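Local structure of Isomerase/lactonizing enzyme (Agrobacterium fabrum str. C58, 2NQL) at residues A[183-188]-A[209-214]; A[156-161]-A[339-344]; A[84-89]-A[106-111]; A[100-105]-A[118-123]. The protein is an enzyme of the mandelate racemase/muconate lactonizing enzyme family, with an enolase-type N-terminal domain joined to a TIM-barrel domain. One frame throughout, in Å; residues are numbered along the deposited sequence.

In the fold
Contacts 1 and 2 lie in the barrel domain. They share one sheet, where strands 152-158 and 182-186 are neighbours, and Lys184 of contact 1 reaches Tyr156 of contact 2. Both are built on backbone hydrogen bonds between parallel strands, and the side chains of Lys184 and Glu341 lie near the bound sodium ion. Contacts 3 and 4 belong to the helices of the N-terminal domain, on the other side of the chain's centre, and both use helix 98-109. Their chemistry is mostly apolar, with one tyrosine-carbonyl bond in contact 4. All four contacts are largely buried, but contact 3 sits furthest out, and the second subunit touches both helical contacts.

Contact 1: A[183-188]-A[209-214]; sequences FKFATP and AKIAAD
Lys184, on strand 182-186, lies beside Ala212 and Asp214 of the parallel strand 210-214 in the TIM barrel; helix 194-205 joins the two as a beta-alpha-beta unit. The lysine's CG is anti to the backbone N (chi1 -178°). Its CB and CG run past Ala212, CG standing 3.6 Å from Ala212 O and 4.0 Å from Ala212 CB. CD passes Asp214 CB at 4.0 Å; the bend at chi3 (80°) keeps CE beside the same carbon. At the tip, NZ turns to partners beyond these strands: a salt bridge with Glu240, a sodium ligand, and a hydrogen bond with Tyr156 OH. The carboxylate of Asp214 goes to His216.

Phe183, Phe185, Ile211 and Ala213 occupy the other face of the sheet, which helices 165-177, 194-205 and 221-231 cover. The ring of Phe185 leans over the neighbouring strand, with Ala213 CA over one face near the rim. Phe185 CZ touches Ala213 CB at 3.8 Å, while Ile211 CG2 meets the ring edge 4.1 Å from Phe185 CD2. Alternating backbone bonds include Ala212 N to Phe183 O at 2.9 Å. The last, almost straight (178° at the hydrogen), runs from Thr187 N to Asp214 O at 3.0 Å.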
loop_
_atom_site.group_PDB
_atom_site.type_symbol
_atom_site.label_atom_id
_atom_site.label_comp_id
_atom_site.label_asym_id
_atom_site.label_seq_id
_atom_site.Cartn_x
_atom_site.Cartn_y
_atom_site.Cartn_z
ATOM N N PHE A 183 -28.442 1.860 -12.918
ATOM C CA PHE A 183 -27.621 2.946 -13.465
ATOM C C PHE A 183 -26.848 3.599 -12.334
ATOM O O PHE A 183 -27.309 3.628 -11.181
ATOM C CB PHE A 183 -28.499 4.037 -14.123
ATOM C CG PHE A 183 -29.394 3.516 -15.206
ATOM C CD1 PHE A 183 -28.950 3.479 -16.533
ATOM C CD2 PHE A 183 -30.665 3.010 -14.892
ATOM C CE1 PHE A 183 -29.771 2.970 -17.550
ATOM C CE2 PHE A 183 -31.487 2.477 -15.898
ATOM C CZ PHE A 183 -31.050 2.466 -17.220
ATOM N N LYS A 184 -25.683 4.150 -12.666
ATOM C CA LYS A 184 -24.930 4.934 -11.692
ATOM C C LYS A 184 -24.355 6.153 -12.383
ATOM O O LYS A 184 -23.880 6.057 -13.526
ATOM C CB LYS A 184 -23.828 4.072 -11.027
ATOM C CG LYS A 184 -23.024 4.814 -9.953
ATOM C CD LYS A 184 -21.997 3.898 -9.263
ATOM C CE LYS A 184 -20.742 3.715 -10.100
ATOM N NZ LYS A 184 -19.873 2.715 -9.449
ATOM N N PHE A 185 -24.391 7.295 -11.697
ATOM C CA PHE A 185 -23.783 8.513 -12.224
ATOM C C PHE A 185 -22.702 9.032 -11.285
ATOM O O PHE A 185 -22.740 8.758 -10.079
ATOM C CB PHE A 185 -24.845 9.590 -12.511
ATOM C CG PHE A 185 -25.377 10.264 -11.283
ATOM C CD1 PHE A 185 -24.806 11.457 -10.815
ATOM C CD2 PHE A 185 -26.443 9.708 -10.574
ATOM C CE1 PHE A 185 -25.298 12.081 -9.658
ATOM C CE2 PHE A 185 -26.931 10.326 -9.400
ATOM C CZ PHE A 185 -26.358 11.514 -8.954
ATOM N N ALA A 186 -21.759 9.796 -11.834
ATOM C CA ALA A 186 -20.662 10.337 -11.028
ATOM C C ALA A 186 -20.929 11.808 -10.742
ATOM O O ALA A 186 -21.177 12.599 -11.656
ATOM C CB ALA A 186 -19.312 10.146 -11.737
ATOM N N THR A 187 -20.920 12.155 -9.459
ATOM C CA THR A 187 -21.297 13.496 -9.004
ATOM C C THR A 187 -20.465 14.700 -9.516
ATOM O O THR A 187 -21.043 15.775 -9.715
ATOM C CB THR A 187 -21.528 13.561 -7.466
ATOM O OG1 THR A 187 -20.295 13.285 -6.780
ATOM C CG2 THR A 187 -22.544 12.526 -7.035
ATOM N N PRO A 188 -19.127 14.537 -9.736
ATOM C CA PRO A 188 -18.365 15.606 -10.430
ATOM C C PRO A 188 -18.775 15.960 -11.872
ATOM O O PRO A 188 -18.515 17.088 -12.319
ATOM C CB PRO A 188 -16.920 15.074 -10.423
ATOM C CG PRO A 188 -16.872 14.100 -9.283
ATOM C CD PRO A 188 -18.219 13.441 -9.317
ATOM N N ALA A 209 -36.551 2.397 -12.046
ATOM C CA ALA A 209 -35.086 2.317 -12.321
ATOM C C ALA A 209 -34.298 2.422 -11.031
ATOM O O ALA A 209 -34.694 3.158 -10.126
ATOM C CB ALA A 209 -34.669 3.429 -13.249
ATOM N N LYS A 210 -33.166 1.713 -10.953
ATOM C CA LYS A 210 -32.217 1.901 -9.832
ATOM C C LYS A 210 -31.173 2.921 -10.264
ATOM O O LYS A 210 -30.593 2.795 -11.345
ATOM C CB LYS A 210 -31.519 0.581 -9.467
ATOM C CG LYS A 210 -32.423 -0.493 -8.891
ATOM C CD LYS A 210 -31.650 -1.431 -7.991
ATOM C CE LYS A 210 -31.958 -2.869 -8.278
ATOM N NZ LYS A 210 -33.269 -3.261 -7.716
ATOM N N ILE A 211 -30.991 3.965 -9.457
ATOM C CA ILE A 211 -30.094 5.079 -9.807
ATOM C C ILE A 211 -29.196 5.364 -8.604
ATOM O O ILE A 211 -29.617 5.961 -7.617
ATOM C CB ILE A 211 -30.855 6.366 -10.230
ATOM C CG1 ILE A 211 -31.920 6.054 -11.301
ATOM C CG2 ILE A 211 -29.865 7.428 -10.798
ATOM C CD1 ILE A 211 -32.863 7.245 -11.624
ATOM N N ALA A 212 -27.939 4.949 -8.715
ATOM C CA ALA A 212 -26.944 5.199 -7.677
ATOM C C ALA A 212 -26.082 6.426 -7.952
ATOM O O ALA A 212 -25.904 6.848 -9.112
ATOM C CB ALA A 212 -26.056 3.951 -7.519
ATOM N N ALA A 213 -25.514 6.968 -6.876
ATOM C CA ALA A 213 -24.627 8.116 -6.959
ATOM C C ALA A 213 -23.232 7.757 -6.489
ATOM O O ALA A 213 -23.043 7.357 -5.339
ATOM C CB ALA A 213 -25.158 9.271 -6.127
ATOM N N ASP A 214 -22.268 7.906 -7.393
ATOM C CA ASP A 214 -20.858 7.819 -7.015
ATOM C C ASP A 214 -20.367 9.210 -6.563
ATOM O O ASP A 214 -20.155 10.139 -7.368
ATOM C CB ASP A 214 -20.023 7.230 -8.165
ATOM C CG ASP A 214 -18.506 7.262 -7.883
ATOM O OD1 ASP A 214 -18.098 7.367 -6.700
ATOM O OD2 ASP A 214 -17.723 7.201 -8.856
#

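Contact 2: A[156-161]-A[339-344]; sequences YVSGLP and GHEFQH
Ser158 OG donates to Glu341 OE2 across only 2.6 Å, and OE2 accepts with its anti lone pair, away from the other oxygen. OE2 also has a long, weak ion pair with Lys184, and Glu341 OE1 accepts from the backbone N of Ala316, which restrains the carboxylate's rotation. The glutamate chain stays extended as it passes the Tyr156 ring. Glu341 CA lies over one ring face, 3.9 Å from the centroid of Tyr156, in a CH-pi contact, and the carboxylate is turned just 13° from the ring plane. The tyrosine hydroxyl is hydrogen-bonded to Lys184.

Behind these side chains the backbones pair in parallel, strand 340-342 beside strand 152-158: the last strand of the TIM barrel lies against the first and closes the ring. Tyr156 N bonds to His340 O at 3.0 Å, and Phe342 N to Tyr156 O at 2.9 Å. Beyond the strands, with CG lodged between its backbone N and carbonyl carbon (chi1 54°), His344 brings its imidazole back toward residues 157-159. Val157 CG1 touches His344 CD2 at 3.7 Å, and His344 NE2 gives a fairly straight bond (168°) to Gly159 O at 2.8 Å, the oxygen lying in the imidazole plane.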
loop_
_atom_site.group_PDB
_atom_site.type_symbol
_atom_site.label_atom_id
_atom_site.label_comp_id
_atom_site.label_asym_id
_atom_site.label_seq_id
_atom_site.Cartn_x
_atom_site.Cartn_y
_atom_site.Cartn_z
ATOM N N TYR A 156 -25.223 -3.330 -14.085
ATOM C CA TYR A 156 -25.694 -1.947 -14.105
ATOM C C TYR A 156 -24.816 -1.065 -14.953
ATOM O O TYR A 156 -23.590 -1.249 -15.005
ATOM C CB TYR A 156 -25.888 -1.368 -12.700
ATOM C CG TYR A 156 -24.644 -0.972 -11.932
ATOM C CD1 TYR A 156 -24.076 0.311 -12.086
ATOM C CD2 TYR A 156 -24.033 -1.862 -11.044
ATOM C CE1 TYR A 156 -22.955 0.684 -11.371
ATOM C CE2 TYR A 156 -22.895 -1.479 -10.301
ATOM C CZ TYR A 156 -22.367 -0.219 -10.479
ATOM O OH TYR A 156 -21.253 0.174 -9.778
ATOM N N VAL A 157 -25.450 -0.097 -15.605
ATOM C CA VAL A 157 -24.766 0.833 -16.494
ATOM C C VAL A 157 -23.978 1.872 -15.712
ATOM O O VAL A 157 -24.488 2.552 -14.810
ATOM C CB VAL A 157 -25.759 1.543 -17.466
ATOM C CG1 VAL A 157 -25.025 2.486 -18.401
ATOM C CG2 VAL A 157 -26.494 0.518 -18.278
ATOM N N SER A 158 -22.714 2.000 -16.085
ATOM C CA SER A 158 -21.871 2.981 -15.474
ATOM C C SER A 158 -21.235 3.768 -16.614
ATOM O O SER A 158 -20.839 3.200 -17.646
ATOM C CB SER A 158 -20.801 2.251 -14.666
ATOM O OG SER A 158 -20.092 3.136 -13.839
ATOM N N GLY A 159 -21.153 5.077 -16.441
ATOM C CA GLY A 159 -20.466 5.914 -17.423
ATOM C C GLY A 159 -21.536 6.539 -18.286
ATOM O O GLY A 159 -22.208 5.844 -19.057
ATOM N N LEU A 160 -21.707 7.849 -18.147
ATOM C CA LEU A 160 -22.563 8.605 -19.057
ATOM C C LEU A 160 -21.708 9.701 -19.685
ATOM O O LEU A 160 -21.778 10.856 -19.254
ATOM C CB LEU A 160 -23.783 9.175 -18.309
ATOM C CG LEU A 160 -24.771 8.180 -17.665
ATOM C CD1 LEU A 160 -25.762 8.911 -16.777
ATOM C CD2 LEU A 160 -25.501 7.300 -18.700
ATOM N N PRO A 161 -20.872 9.336 -20.694
ATOM C CA PRO A 161 -19.944 10.313 -21.244
ATOM C C PRO A 161 -20.634 11.251 -22.231
ATOM O O PRO A 161 -20.411 11.178 -23.460
ATOM C CB PRO A 161 -18.891 9.450 -21.941
ATOM C CG PRO A 161 -19.617 8.189 -22.316
ATOM C CD PRO A 161 -20.744 8.014 -21.348
ATOM N N GLY A 339 -25.268 -8.105 -8.349
ATOM C CA GLY A 339 -24.973 -7.787 -9.745
ATOM C C GLY A 339 -23.594 -7.140 -9.806
ATOM O O GLY A 339 -22.790 -7.296 -8.874
ATOM N N HIS A 340 -23.316 -6.414 -10.876
ATOM C CA HIS A 340 -21.925 -6.085 -11.249
ATOM C C HIS A 340 -21.895 -4.831 -12.118
ATOM O O HIS A 340 -22.746 -4.629 -13.002
ATOM C CB HIS A 340 -21.317 -7.300 -11.961
ATOM C CG HIS A 340 -19.813 -7.338 -11.992
ATOM N ND1 HIS A 340 -19.045 -6.397 -12.653
ATOM C CD2 HIS A 340 -18.941 -8.256 -11.492
ATOM C CE1 HIS A 340 -17.766 -6.727 -12.551
ATOM N NE2 HIS A 340 -17.674 -7.845 -11.842
ATOM N N GLU A 341 -20.931 -3.956 -11.846
ATOM C CA GLU A 341 -20.720 -2.792 -12.709
ATOM C C GLU A 341 -20.405 -3.198 -14.153
ATOM O O GLU A 341 -19.680 -4.174 -14.397
ATOM C CB GLU A 341 -19.638 -1.887 -12.129
ATOM C CG GLU A 341 -19.552 -0.520 -12.794
ATOM C CD GLU A 341 -18.632 0.436 -12.057
ATOM O OE1 GLU A 341 -17.900 -0.012 -11.174
ATOM O OE2 GLU A 341 -18.640 1.634 -12.357
ATOM N N PHE A 342 -21.006 -2.461 -15.087
ATOM C CA PHE A 342 -20.777 -2.634 -16.512
ATOM C C PHE A 342 -20.364 -1.297 -17.149
ATOM O O PHE A 342 -21.128 -0.327 -17.194
ATOM C CB PHE A 342 -22.041 -3.232 -17.181
ATOM C CG PHE A 342 -21.979 -3.310 -18.694
ATOM C CD1 PHE A 342 -20.980 -4.045 -19.359
ATOM C CD2 PHE A 342 -22.964 -2.679 -19.467
ATOM C CE1 PHE A 342 -20.962 -4.138 -20.760
ATOM C CE2 PHE A 342 -22.941 -2.786 -20.885
ATOM C CZ PHE A 342 -21.941 -3.495 -21.517
ATOM N N GLN A 343 -19.123 -1.260 -17.620
ATOM C CA GLN A 343 -18.576 -0.106 -18.317
ATOM C C GLN A 343 -18.695 -0.352 -19.804
ATOM O O GLN A 343 -17.755 -0.843 -20.433
ATOM C CB GLN A 343 -17.100 0.071 -17.949
ATOM C CG GLN A 343 -16.852 0.419 -16.495
ATOM C CD GLN A 343 -16.705 1.904 -16.286
ATOM O OE1 GLN A 343 -17.599 2.559 -15.745
ATOM N NE2 GLN A 343 -15.575 2.453 -16.725
ATOM N N HIS A 344 -19.859 -0.028 -20.359
ATOM C CA HIS A 344 -20.167 -0.316 -21.744
ATOM C C HIS A 344 -19.109 0.193 -22.728
ATOM O O HIS A 344 -18.735 -0.510 -23.658
ATOM C CB HIS A 344 -21.560 0.241 -22.072
ATOM C CG HIS A 344 -21.724 1.698 -21.748
ATOM N ND1 HIS A 344 -21.565 2.690 -22.692
ATOM C CD2 HIS A 344 -21.996 2.328 -20.581
ATOM C CE1 HIS A 344 -21.765 3.869 -22.128
ATOM N NE2 HIS A 344 -22.025 3.678 -20.846
#

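Contact 3: A[84-89]-A[106-111]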
loop_
_atom_site.group_PDB
_atom_site.type_symbol
_atom_site.label_atom_id
_atom_site.label_comp_id
_atom_site.label_asym_id
_atom_site.label_seq_id
_atom_site.Cartn_x
_atom_site.Cartn_y
_atom_site.Cartn_z
ATOM N N ASP A 84 11.643 -8.807 -10.483
ATOM C CA ASP A 84 12.754 -8.829 -9.505
ATOM C C ASP A 84 12.523 -9.835 -8.393
ATOM O O ASP A 84 13.457 -10.515 -7.962
ATOM C CB ASP A 84 13.008 -7.441 -8.881
ATOM C CG ASP A 84 14.171 -7.464 -7.854
ATOM O OD1 ASP A 84 15.310 -7.742 -8.252
ATOM O OD2 ASP A 84 13.915 -7.252 -6.657
ATOM N N LEU A 85 11.287 -9.896 -7.908
ATOM C CA LEU A 85 10.965 -10.590 -6.673
ATOM C C LEU A 85 9.995 -11.751 -6.842
ATOM O O LEU A 85 10.286 -12.873 -6.432
ATOM C CB LEU A 85 10.430 -9.617 -5.614
ATOM C CG LEU A 85 9.837 -10.234 -4.333
ATOM C CD1 LEU A 85 10.912 -10.923 -3.438
ATOM C CD2 LEU A 85 8.978 -9.244 -3.517
ATOM N N LEU A 86 8.815 -11.489 -7.401
ATOM C CA LEU A 86 7.704 -12.408 -7.150
ATOM C C LEU A 86 7.742 -13.635 -8.063
ATOM O O LEU A 86 7.395 -14.734 -7.636
ATOM C CB LEU A 86 6.364 -11.680 -7.299
ATOM C CG LEU A 86 6.090 -10.590 -6.284
ATOM C CD1 LEU A 86 4.966 -9.682 -6.823
ATOM C CD2 LEU A 86 5.691 -11.219 -4.931
ATOM N N ALA A 87 8.167 -13.437 -9.312
ATOM C CA ALA A 87 8.215 -14.533 -10.290
ATOM C C ALA A 87 9.076 -15.693 -9.778
ATOM O O ALA A 87 8.719 -16.843 -9.942
ATOM C CB ALA A 87 8.737 -14.070 -11.611
ATOM N N GLY A 88 10.198 -15.361 -9.150
ATOM C CA GLY A 88 11.122 -16.368 -8.603
ATOM C C GLY A 88 10.496 -17.287 -7.577
ATOM O O GLY A 88 10.922 -18.442 -7.441
ATOM N N PHE A 89 9.520 -16.778 -6.833
ATOM C CA PHE A 89 8.809 -17.547 -5.819
ATOM C C PHE A 89 7.519 -18.220 -6.306
ATOM O O PHE A 89 6.861 -18.952 -5.566
ATOM C CB PHE A 89 8.554 -16.686 -4.591
ATOM C CG PHE A 89 9.823 -16.313 -3.875
ATOM C CD1 PHE A 89 10.459 -17.249 -3.056
ATOM C CD2 PHE A 89 10.412 -15.073 -4.061
ATOM C CE1 PHE A 89 11.646 -16.936 -2.403
ATOM C CE2 PHE A 89 11.601 -14.747 -3.428
ATOM C CZ PHE A 89 12.223 -15.689 -2.591
ATOM N N TYR A 106 2.102 -12.939 -0.276
ATOM C CA TYR A 106 1.655 -11.873 0.613
ATOM C C TYR A 106 2.522 -11.787 1.864
ATOM O O TYR A 106 2.980 -10.697 2.265
ATOM C CB TYR A 106 0.181 -12.057 0.983
ATOM C CG TYR A 106 -0.382 -10.939 1.814
ATOM C CD1 TYR A 106 -0.805 -9.745 1.228
ATOM C CD2 TYR A 106 -0.531 -11.081 3.202
ATOM C CE1 TYR A 106 -1.348 -8.714 2.017
ATOM C CE2 TYR A 106 -1.038 -10.060 3.983
ATOM C CZ TYR A 106 -1.461 -8.893 3.404
ATOM O OH TYR A 106 -1.984 -7.919 4.211
ATOM N N ASP A 107 2.743 -12.946 2.476
ATOM C CA ASP A 107 3.587 -13.028 3.686
ATOM C C ASP A 107 5.017 -12.503 3.545
ATOM O O ASP A 107 5.608 -12.100 4.551
ATOM C CB ASP A 107 3.629 -14.473 4.189
ATOM C CG ASP A 107 2.368 -14.876 4.885
ATOM O OD1 ASP A 107 1.482 -14.019 5.094
ATOM O OD2 ASP A 107 2.253 -16.069 5.225
ATOM N N MET A 108 5.572 -12.500 2.329
ATOM C CA MET A 108 6.961 -12.070 2.110
ATOM C C MET A 108 7.208 -10.625 2.556
ATOM O O MET A 108 8.295 -10.304 3.022
ATOM C CB MET A 108 7.420 -12.241 0.662
ATOM C CG MET A 108 7.500 -13.693 0.166
ATOM S SD MET A 108 8.633 -13.891 -1.189
ATOM C CE MET A 108 7.698 -13.037 -2.497
ATOM N N MET A 109 6.197 -9.757 2.407
ATOM C CA MET A 109 6.396 -8.332 2.592
ATOM C C MET A 109 5.416 -7.691 3.555
ATOM O O MET A 109 5.485 -6.495 3.792
ATOM C CB MET A 109 6.375 -7.609 1.226
ATOM C CG MET A 109 7.583 -7.931 0.317
ATOM S SD MET A 109 9.190 -7.362 0.959
ATOM C CE MET A 109 9.202 -5.677 0.342
ATOM N N ARG A 110 4.498 -8.476 4.118
ATOM C CA ARG A 110 3.451 -7.898 4.942
ATOM C C ARG A 110 3.964 -7.135 6.164
ATOM O O ARG A 110 3.463 -6.051 6.452
ATOM C CB ARG A 110 2.318 -8.888 5.273
ATOM C CG ARG A 110 2.561 -9.833 6.435
ATOM C CD ARG A 110 1.531 -10.974 6.517
ATOM N NE ARG A 110 0.298 -10.637 7.236
ATOM C CZ ARG A 110 -0.527 -11.537 7.793
ATOM N NH1 ARG A 110 -0.250 -12.834 7.732
ATOM N NH2 ARG A 110 -1.621 -11.148 8.439
ATOM N N VAL A 111 4.970 -7.669 6.841
ATOM C CA VAL A 111 5.437 -7.029 8.091
ATOM C C VAL A 111 6.131 -5.684 7.848
ATOM O O VAL A 111 6.321 -4.913 8.776
ATOM C CB VAL A 111 6.343 -7.949 8.941
ATOM C CG1 VAL A 111 5.597 -9.261 9.279
ATOM C CG2 VAL A 111 7.732 -8.181 8.256
#
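A Met-aromatic contact joins helix 75-90 to helix 98-109 in the N-terminal domain: the sulfur of Met108 rests on the ring of Phe89. Met108 SD is 3.8 Å from the centroid of the Phe89 ring and 19° off its normal, so it comes over the face, displaced toward the rim where Phe89 CD2 and CG lie. Up to the sulfur the methionine is stretched out, chi2 being -156°. It bends at chi3 (-71°), which carries the methyl, with Met108 CE still 3.7 Å from Phe89 CD2, in among the leucines of the facing helix. There Met108 CE touches Leu86 CD2 at 3.6 Å, with the two side chains set at a slant. Leu85 meets the same methyl tip to tip, its CD1 4.0 Å from Met108 CE. The other leucine methyl, Leu85 CD2, makes a lighter contact with Met109 CG at 4.3 Å.

Leu86 also packs on Tyr119, Ala122 and Leu126 of helix 117-138, placing the methionine methyl beside a three-helix junction. The second subunit comes close as well: its Val38 packs on Met108 and its Asn32 on Phe89.

No hydrogen bond crosses between residues 84-89 and 106-111. Cohesion between them therefore comes from dispersion among methyl groups, together with the attraction of a polarisable sulfur for the pi face, and most of it passes through the single side chain of Met108.

Contact 4: A[100-105]-A[118-123]; sequences AVYDDL and FYVDAL
Leu123 carries the tight part of this contact, pushing its two methyls into helix 98-109 between Tyr102 and Leu105. Leu123 CD2 lies 3.5 Å from Leu105 CB, the two leucines sliding past each other in opposite directions. On the other branch, Leu123 CD1 reaches Tyr102 CE1 at 3.6 Å, the side chains crossing at about a right angle. Leu123 CB also lies 3.7 Å from Tyr102 CE1. Tyr102 comes to lie there because its CG is anti to the backbone N (chi1 172°).

One polar bond adds to this apolar grip. Tyr119 OH donates to Leu105 O at 2.7 Å. The carbonyl oxygen sits at the edge of the phenol ring, in its plane, while the hydroxyl approaches tilted 34° from the carbonyl plane. A buried hydroxyl is thereby satisfied by the backbone of the facing helix.

The contact is looser toward the end of Tyr102, where Tyr102 OH passes Val120 CG1 at 4.2 Å and is hydrogen-bonded to Asn297. Farther round helix 98-109, Asp103 and Asp104 are partly exposed and turn to other partners, Arg300 and Arg93, in salt bridges.

The axes of the short segments 100-105 and 118-123 run nearly antiparallel, at 157°, and come no closer than 11.0 Å, so side chains make the contact, with Leu123, Leu105 and the two tyrosines spanning the distance. With helix 75-90 packed on Leu105 and Leu123, this antiparallel pair forms part of the helical bundle that follows the antiparallel sheet in the N-terminal domain of enolase-superfamily proteins.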
loop_
_atom_site.group_PDB
_atom_site.type_symbol
_atom_site.label_atom_id
_atom_site.label_comp_id
_atom_site.label_asym_id
_atom_site.label_seq_id
_atom_site.Cartn_x
_atom_site.Cartn_y
_atom_site.Cartn_z
ATOM N N ALA A 100 -2.816 -20.858 -1.521
ATOM C CA ALA A 100 -1.587 -21.100 -0.761
ATOM C C ALA A 100 -0.396 -20.312 -1.335
ATOM O O ALA A 100 0.390 -19.733 -0.578
ATOM C CB ALA A 100 -1.268 -22.610 -0.708
ATOM N N VAL A 101 -0.271 -20.275 -2.662
ATOM C CA VAL A 101 0.792 -19.493 -3.299
ATOM C C VAL A 101 0.611 -17.990 -3.023
ATOM O O VAL A 101 1.580 -17.318 -2.614
ATOM C CB VAL A 101 0.935 -19.777 -4.812
ATOM C CG1 VAL A 101 2.004 -18.850 -5.470
ATOM C CG2 VAL A 101 1.303 -21.255 -5.065
ATOM N N TYR A 102 -0.614 -17.486 -3.227
ATOM C CA TYR A 102 -0.966 -16.111 -2.863
ATOM C C TYR A 102 -0.552 -15.760 -1.423
ATOM O O TYR A 102 0.096 -14.727 -1.175
ATOM C CB TYR A 102 -2.473 -15.809 -3.063
ATOM C CG TYR A 102 -2.801 -14.459 -2.484
ATOM C CD1 TYR A 102 -2.542 -13.278 -3.209
ATOM C CD2 TYR A 102 -3.273 -14.342 -1.174
ATOM C CE1 TYR A 102 -2.805 -12.014 -2.638
ATOM C CE2 TYR A 102 -3.521 -13.095 -0.587
ATOM C CZ TYR A 102 -3.284 -11.936 -1.312
ATOM O OH TYR A 102 -3.544 -10.728 -0.704
ATOM N N ASP A 103 -0.943 -16.610 -0.475
ATOM C CA ASP A 103 -0.692 -16.342 0.941
ATOM C C ASP A 103 0.805 -16.307 1.225
ATOM O O ASP A 103 1.256 -15.447 1.988
ATOM C CB ASP A 103 -1.372 -17.394 1.832
ATOM C CG ASP A 103 -2.868 -17.162 1.986
ATOM O OD1 ASP A 103 -3.344 -16.027 1.756
ATOM O OD2 ASP A 103 -3.587 -18.132 2.361
ATOM N N ASP A 104 1.570 -17.207 0.601
ATOM C CA ASP A 104 3.039 -17.159 0.725
ATOM C C ASP A 104 3.658 -15.870 0.193
ATOM O O ASP A 104 4.539 -15.293 0.836
ATOM C CB ASP A 104 3.689 -18.363 0.047
ATOM C CG ASP A 104 3.495 -19.661 0.843
ATOM O OD1 ASP A 104 2.998 -19.597 1.991
ATOM O OD2 ASP A 104 3.810 -20.725 0.291
ATOM N N LEU A 105 3.192 -15.420 -0.975
ATOM C CA LEU A 105 3.717 -14.186 -1.574
ATOM C C LEU A 105 3.353 -12.987 -0.738
ATOM O O LEU A 105 4.197 -12.103 -0.521
ATOM C CB LEU A 105 3.206 -14.010 -3.031
ATOM C CG LEU A 105 3.559 -15.109 -4.031
ATOM C CD1 LEU A 105 2.957 -14.794 -5.427
ATOM C CD2 LEU A 105 5.054 -15.336 -4.123
ATOM N N PHE A 118 0.495 -1.281 -4.842
ATOM C CA PHE A 118 1.095 -1.971 -5.982
ATOM C C PHE A 118 1.481 -3.409 -5.686
ATOM O O PHE A 118 1.490 -4.232 -6.581
ATOM C CB PHE A 118 2.325 -1.214 -6.490
ATOM C CG PHE A 118 1.977 0.133 -7.079
ATOM C CD1 PHE A 118 1.435 0.215 -8.352
ATOM C CD2 PHE A 118 2.172 1.307 -6.327
ATOM C CE1 PHE A 118 1.089 1.468 -8.907
ATOM C CE2 PHE A 118 1.839 2.552 -6.866
ATOM C CZ PHE A 118 1.280 2.626 -8.159
ATOM N N TYR A 119 1.844 -3.696 -4.441
ATOM C CA TYR A 119 2.218 -5.063 -4.094
ATOM C C TYR A 119 1.047 -6.022 -4.319
ATOM O O TYR A 119 1.215 -7.034 -4.999
ATOM C CB TYR A 119 2.688 -5.173 -2.642
ATOM C CG TYR A 119 3.418 -6.476 -2.374
ATOM C CD1 TYR A 119 4.660 -6.709 -2.924
ATOM C CD2 TYR A 119 2.856 -7.469 -1.538
ATOM C CE1 TYR A 119 5.365 -7.903 -2.668
ATOM C CE2 TYR A 119 3.542 -8.682 -1.285
ATOM C CZ TYR A 119 4.799 -8.874 -1.843
ATOM O OH TYR A 119 5.529 -10.024 -1.629
ATOM N N VAL A 120 -0.128 -5.665 -3.800
ATOM C CA VAL A 120 -1.303 -6.501 -4.019
ATOM C C VAL A 120 -1.800 -6.457 -5.464
ATOM O O VAL A 120 -2.300 -7.461 -5.959
ATOM C CB VAL A 120 -2.403 -6.388 -2.916
ATOM C CG1 VAL A 120 -3.611 -7.364 -3.190
ATOM C CG2 VAL A 120 -1.789 -6.762 -1.541
ATOM N N ASP A 121 -1.594 -5.336 -6.168
ATOM C CA ASP A 121 -1.894 -5.311 -7.618
ATOM C C ASP A 121 -1.114 -6.451 -8.287
ATOM O O ASP A 121 -1.669 -7.236 -9.074
ATOM C CB ASP A 121 -1.438 -3.995 -8.275
ATOM C CG ASP A 121 -2.415 -2.845 -8.102
ATOM O OD1 ASP A 121 -3.513 -3.005 -7.535
ATOM O OD2 ASP A 121 -2.010 -1.727 -8.524
ATOM N N ALA A 122 0.179 -6.532 -7.968
ATOM C CA ALA A 122 1.048 -7.550 -8.552
ATOM C C ALA A 122 0.577 -8.955 -8.211
ATOM O O ALA A 122 0.526 -9.824 -9.093
ATOM C CB ALA A 122 2.516 -7.345 -8.125
ATOM N N LEU A 123 0.242 -9.165 -6.939
ATOM C CA LEU A 123 -0.250 -10.457 -6.475
ATOM C C LEU A 123 -1.548 -10.828 -7.171
ATOM O O LEU A 123 -1.762 -11.990 -7.479
ATOM C CB LEU A 123 -0.427 -10.487 -4.975
ATOM C CG LEU A 123 0.802 -10.213 -4.077
ATOM C CD1 LEU A 123 0.436 -10.450 -2.586
ATOM C CD2 LEU A 123 2.020 -11.049 -4.508
#